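Long-range contact in metallopeptidase containing co-catalytic metalloactive site (Shewanella denitrificans OS217, PDB 3B2Y), which probably acts as a zinc-dependent metallocarboxypeptidase of the M14 family, hydrolysing peptide or ester bonds, and holds nickel in this crystal: residues A[11-24]-A[78-91]. Residues are numbered along the deposited sequence; the frame is centred on the assembly and turned at random.
Sequences FVWQSEIFNCQSND and EEAAGPWGMLHFLR. With NI (nickel (II) ion), chain C.
An aromatic contact, pinned by one hydrogen bond, seats the hairpin of strands 14-15 and 20-21 along helix 81-92, from the approach to the metal site to Arg91. Trp84 is its hub. With CG anti to its own carbonyl carbon (chi1 -66°), the indole reaches out from the helix to the hairpin. Its NE1 donates to Ser22 O at 2.9 Å, nearly straight (166°) and close to the indole plane. On the six-membered ring, CE3 meets Phe18 CG at 3.5 Å over one phenyl face; the planes are 43° apart, an oblique pairing. Cys20 SG sits 3.6 Å from Trp84 CH2, a sulfur-aromatic contact. Ile17 CG2 backs the other face of Phe18, whose outer rim reaches Leu87; Arg91 turns a guanidinium face to it, Arg91 CZ 3.7 Å from Phe18 CE1. Replacing Trp84 by a leucine would probably leave Ser22 O without this donor and open a gap beside Phe18 and Cys20. Nearer the metal, Glu78 O lies at the indole edge of Trp13, 3.3 Å from CZ3, while the Glu78 carboxylate leads away to Arg119. Glu79 binds nickel with His76 and His170. The chemistry implies a largely apolar attachment whose single crossing hydrogen bond, with Phe18 and Cys20 packed on the ring, would limit turning of the indole, five residues past Glu79.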
# COMPACT_ATOMS: atom_id res chain seq x y z
N PHE A 11 -17.19 4.56 4.16
CA PHE A 11 -17.33 3.11 4.30
C PHE A 11 -16.57 2.70 5.55
O PHE A 11 -15.42 3.13 5.72
CB PHE A 11 -16.71 2.37 3.13
CG PHE A 11 -17.32 2.69 1.81
CD1 PHE A 11 -16.92 3.80 1.10
CD2 PHE A 11 -18.33 1.90 1.29
CE1 PHE A 11 -17.48 4.11 -0.13
CE2 PHE A 11 -18.88 2.18 0.07
CZ PHE A 11 -18.47 3.31 -0.64
N VAL A 12 -17.20 1.84 6.36
CA VAL A 12 -16.61 1.34 7.61
C VAL A 12 -16.95 -0.17 7.83
O VAL A 12 -18.05 -0.60 7.49
CB VAL A 12 -17.12 2.18 8.79
CG1 VAL A 12 -16.76 1.58 10.09
CG2 VAL A 12 -16.57 3.65 8.70
N TRP A 13 -16.05 -0.90 8.49
CA TRP A 13 -16.20 -2.34 8.78
C TRP A 13 -15.79 -2.62 10.24
O TRP A 13 -15.08 -1.82 10.84
CB TRP A 13 -15.36 -3.18 7.80
CG TRP A 13 -15.77 -3.00 6.37
CD1 TRP A 13 -16.72 -3.72 5.69
CD2 TRP A 13 -15.26 -2.01 5.45
NE1 TRP A 13 -16.84 -3.23 4.40
CE2 TRP A 13 -15.97 -2.17 4.24
CE3 TRP A 13 -14.27 -1.00 5.54
CZ2 TRP A 13 -15.69 -1.40 3.10
CZ3 TRP A 13 -14.01 -0.22 4.41
CH2 TRP A 13 -14.71 -0.44 3.20
N GLN A 14 -16.27 -3.73 10.80
CA GLN A 14 -15.72 -4.24 12.06
C GLN A 14 -14.63 -5.23 11.75
O GLN A 14 -14.71 -5.99 10.78
CB GLN A 14 -16.80 -4.89 12.94
CG GLN A 14 -17.95 -3.98 13.29
CD GLN A 14 -17.51 -2.58 13.74
OE1 GLN A 14 -16.49 -2.41 14.45
NE2 GLN A 14 -18.28 -1.58 13.31
N SER A 15 -13.58 -5.19 12.56
CA SER A 15 -12.52 -6.20 12.50
C SER A 15 -12.60 -7.07 13.73
O SER A 15 -12.59 -6.57 14.84
CB SER A 15 -11.16 -5.54 12.48
OG SER A 15 -10.13 -6.54 12.45
N GLU A 16 -12.66 -8.38 13.53
CA GLU A 16 -12.47 -9.31 14.62
C GLU A 16 -10.98 -9.49 14.95
O GLU A 16 -10.65 -9.71 16.11
CB GLU A 16 -13.11 -10.66 14.32
CG GLU A 16 -13.19 -11.59 15.52
N ILE A 17 -10.09 -9.42 13.95
CA ILE A 17 -8.65 -9.56 14.18
C ILE A 17 -8.20 -8.48 15.15
O ILE A 17 -7.47 -8.77 16.10
CB ILE A 17 -7.82 -9.43 12.86
CG1 ILE A 17 -8.12 -10.59 11.87
CG2 ILE A 17 -6.30 -9.28 13.17
CD1 ILE A 17 -7.46 -10.45 10.46
N PHE A 18 -8.67 -7.24 14.94
CA PHE A 18 -8.20 -6.10 15.73
C PHE A 18 -9.18 -5.67 16.83
O PHE A 18 -8.86 -4.83 17.67
CB PHE A 18 -7.76 -4.97 14.80
CG PHE A 18 -6.57 -5.34 13.95
CD1 PHE A 18 -5.29 -5.37 14.49
CD2 PHE A 18 -6.75 -5.72 12.63
CE1 PHE A 18 -4.19 -5.74 13.73
CE2 PHE A 18 -5.68 -6.10 11.85
CZ PHE A 18 -4.40 -6.11 12.39
N ASN A 19 -10.35 -6.29 16.83
CA ASN A 19 -11.43 -5.98 17.76
C ASN A 19 -11.78 -4.51 17.78
O ASN A 19 -11.93 -3.89 18.85
CB ASN A 19 -11.10 -6.47 19.18
CG ASN A 19 -12.31 -6.50 20.09
OD1 ASN A 19 -13.47 -6.50 19.62
ND2 ASN A 19 -12.07 -6.54 21.41
N CYS A 20 -11.88 -3.91 16.60
CA CYS A 20 -12.27 -2.54 16.53
C CYS A 20 -12.86 -2.25 15.18
O CYS A 20 -12.87 -3.09 14.31
CB CYS A 20 -11.04 -1.67 16.77
SG CYS A 20 -9.79 -1.82 15.53
N GLN A 21 -13.36 -1.03 15.02
CA GLN A 21 -13.81 -0.56 13.74
C GLN A 21 -12.65 -0.13 12.87
O GLN A 21 -11.57 0.32 13.35
CB GLN A 21 -14.74 0.63 13.94
CG GLN A 21 -15.67 0.86 12.77
CD GLN A 21 -16.97 1.61 13.23
OE1 GLN A 21 -18.00 0.99 13.42
NE2 GLN A 21 -16.88 2.92 13.41
N SER A 22 -12.87 -0.24 11.57
CA SER A 22 -11.86 0.02 10.61
C SER A 22 -11.29 1.44 10.57
O SER A 22 -10.22 1.64 10.05
CB SER A 22 -12.32 -0.42 9.21
OG SER A 22 -13.46 0.24 8.78
N ASN A 23 -12.06 2.42 11.04
CA ASN A 23 -11.64 3.82 11.05
C ASN A 23 -11.16 4.28 12.42
O ASN A 23 -11.07 5.49 12.66
CB ASN A 23 -12.72 4.76 10.49
CG ASN A 23 -13.91 4.86 11.39
OD1 ASN A 23 -14.16 3.92 12.16
ND2 ASN A 23 -14.64 5.98 11.34
N ASP A 24 -10.83 3.31 13.28
CA ASP A 24 -10.41 3.62 14.65
C ASP A 24 -8.91 3.95 14.57
O ASP A 24 -8.01 3.11 14.78
CB ASP A 24 -10.72 2.49 15.61
CG ASP A 24 -10.44 2.83 17.02
OD1 ASP A 24 -9.78 3.87 17.26
OD2 ASP A 24 -10.92 2.08 17.91
N GLU A 78 -11.23 4.99 2.32
CA GLU A 78 -12.22 3.90 2.27
C GLU A 78 -11.51 2.53 2.11
O GLU A 78 -12.16 1.50 2.23
CB GLU A 78 -13.28 4.15 1.19
CG GLU A 78 -13.04 3.70 -0.25
CD GLU A 78 -12.07 4.56 -1.00
OE1 GLU A 78 -11.26 5.20 -0.31
OE2 GLU A 78 -12.07 4.58 -2.26
N GLU A 79 -10.22 2.54 1.78
CA GLU A 79 -9.44 1.31 1.50
C GLU A 79 -8.71 0.81 2.74
O GLU A 79 -7.51 0.59 2.72
CB GLU A 79 -8.48 1.61 0.34
CG GLU A 79 -9.29 1.96 -0.91
CD GLU A 79 -8.45 2.35 -2.15
OE1 GLU A 79 -7.22 2.16 -2.11
OE2 GLU A 79 -9.07 2.93 -3.11
N ALA A 80 -9.46 0.64 3.83
CA ALA A 80 -8.91 0.45 5.19
C ALA A 80 -8.19 -0.89 5.43
O ALA A 80 -7.32 -1.01 6.33
CB ALA A 80 -10.01 0.69 6.26
N ALA A 81 -8.48 -1.89 4.60
CA ALA A 81 -7.79 -3.18 4.69
C ALA A 81 -6.30 -3.12 4.41
O ALA A 81 -5.54 -4.01 4.81
CB ALA A 81 -8.45 -4.26 3.72
N GLY A 82 -5.87 -2.09 3.69
CA GLY A 82 -4.44 -1.90 3.48
C GLY A 82 -3.64 -1.63 4.77
O GLY A 82 -2.77 -2.40 5.15
N PRO A 83 -3.91 -0.50 5.43
CA PRO A 83 -3.14 -0.18 6.62
C PRO A 83 -3.31 -1.26 7.70
O PRO A 83 -2.32 -1.66 8.32
CB PRO A 83 -3.68 1.18 7.03
CG PRO A 83 -4.27 1.71 5.80
CD PRO A 83 -4.88 0.56 5.13
N TRP A 84 -4.53 -1.80 7.89
CA TRP A 84 -4.70 -2.90 8.85
C TRP A 84 -3.99 -4.20 8.38
O TRP A 84 -3.49 -4.96 9.20
CB TRP A 84 -6.17 -3.17 9.22
CG TRP A 84 -6.83 -2.05 9.96
CD1 TRP A 84 -7.65 -1.15 9.44
CD2 TRP A 84 -6.68 -1.74 11.34
NE1 TRP A 84 -8.08 -0.27 10.41
CE2 TRP A 84 -7.50 -0.62 11.60
CE3 TRP A 84 -5.94 -2.30 12.39
CZ2 TRP A 84 -7.53 -0.02 12.83
CZ3 TRP A 84 -6.01 -1.73 13.64
CH2 TRP A 84 -6.84 -0.61 13.87
N GLY A 85 -3.97 -4.42 7.05
CA GLY A 85 -3.22 -5.51 6.41
C GLY A 85 -1.75 -5.41 6.75
O GLY A 85 -1.11 -6.42 7.11
N MSE A 86 -1.20 -4.20 6.71
CA MSE A 86 0.20 -4.03 7.09
C MSE A 86 0.48 -4.32 8.54
O MSE A 86 1.50 -4.89 8.88
CB MSE A 86 0.68 -2.63 6.73
CG MSE A 86 2.23 -2.59 6.61
SE MSE A 86 2.82 -0.82 6.07
CE MSE A 86 1.64 -0.71 4.45
N LEU A 87 -0.41 -3.89 9.42
CA LEU A 87 -0.28 -4.20 10.83
C LEU A 87 -0.31 -5.70 11.11
O LEU A 87 0.45 -6.20 11.96
CB LEU A 87 -1.35 -3.44 11.61
CG LEU A 87 -1.30 -3.39 13.11
CD1 LEU A 87 0.09 -3.02 13.62
CD2 LEU A 87 -2.34 -2.35 13.52
N HIS A 88 -1.16 -6.44 10.38
CA HIS A 88 -1.25 -7.89 10.47
C HIS A 88 0.08 -8.52 10.02
O HIS A 88 0.65 -9.37 10.69
CB HIS A 88 -2.43 -8.38 9.60
CG HIS A 88 -2.71 -9.85 9.70
ND1 HIS A 88 -2.21 -10.75 8.78
CD2 HIS A 88 -3.42 -10.57 10.59
CE1 HIS A 88 -2.61 -11.97 9.11
NE2 HIS A 88 -3.34 -11.89 10.21
N PHE A 89 0.61 -7.97 8.93
CA PHE A 89 1.87 -8.39 8.34
C PHE A 89 3.01 -8.19 9.34
O PHE A 89 3.74 -9.10 9.60
CB PHE A 89 2.08 -7.62 7.06
CG PHE A 89 3.38 -7.84 6.41
CD1 PHE A 89 3.67 -9.07 5.88
CD2 PHE A 89 4.30 -6.81 6.32
CE1 PHE A 89 4.89 -9.28 5.28
CE2 PHE A 89 5.52 -7.02 5.70
CZ PHE A 89 5.80 -8.25 5.19
N LEU A 90 3.08 -7.01 9.93
CA LEU A 90 4.08 -6.65 10.97
C LEU A 90 4.00 -7.54 12.20
O LEU A 90 5.02 -7.97 12.76
CB LEU A 90 3.88 -5.21 11.41
CG LEU A 90 4.23 -4.21 10.32
CD1 LEU A 90 4.12 -2.82 10.88
CD2 LEU A 90 5.60 -4.46 9.71
N ARG A 91 2.78 -7.87 12.60
CA ARG A 91 2.62 -8.79 13.73
C ARG A 91 3.30 -10.13 13.47
O ARG A 91 3.76 -10.76 14.41
CB ARG A 91 1.14 -8.96 14.12
CG ARG A 91 0.54 -7.73 14.75
CD ARG A 91 -0.60 -8.05 15.68
NE ARG A 91 -1.15 -6.81 16.21
CZ ARG A 91 -2.36 -6.67 16.75
NH1 ARG A 91 -3.22 -7.69 16.82
NH2 ARG A 91 -2.74 -5.47 17.18
NI NI C . -7.04 3.15 -3.94
O HOH W 1 -8.02 1.57 -5.29
O HOH W 2 -7.24 3.56 -5.69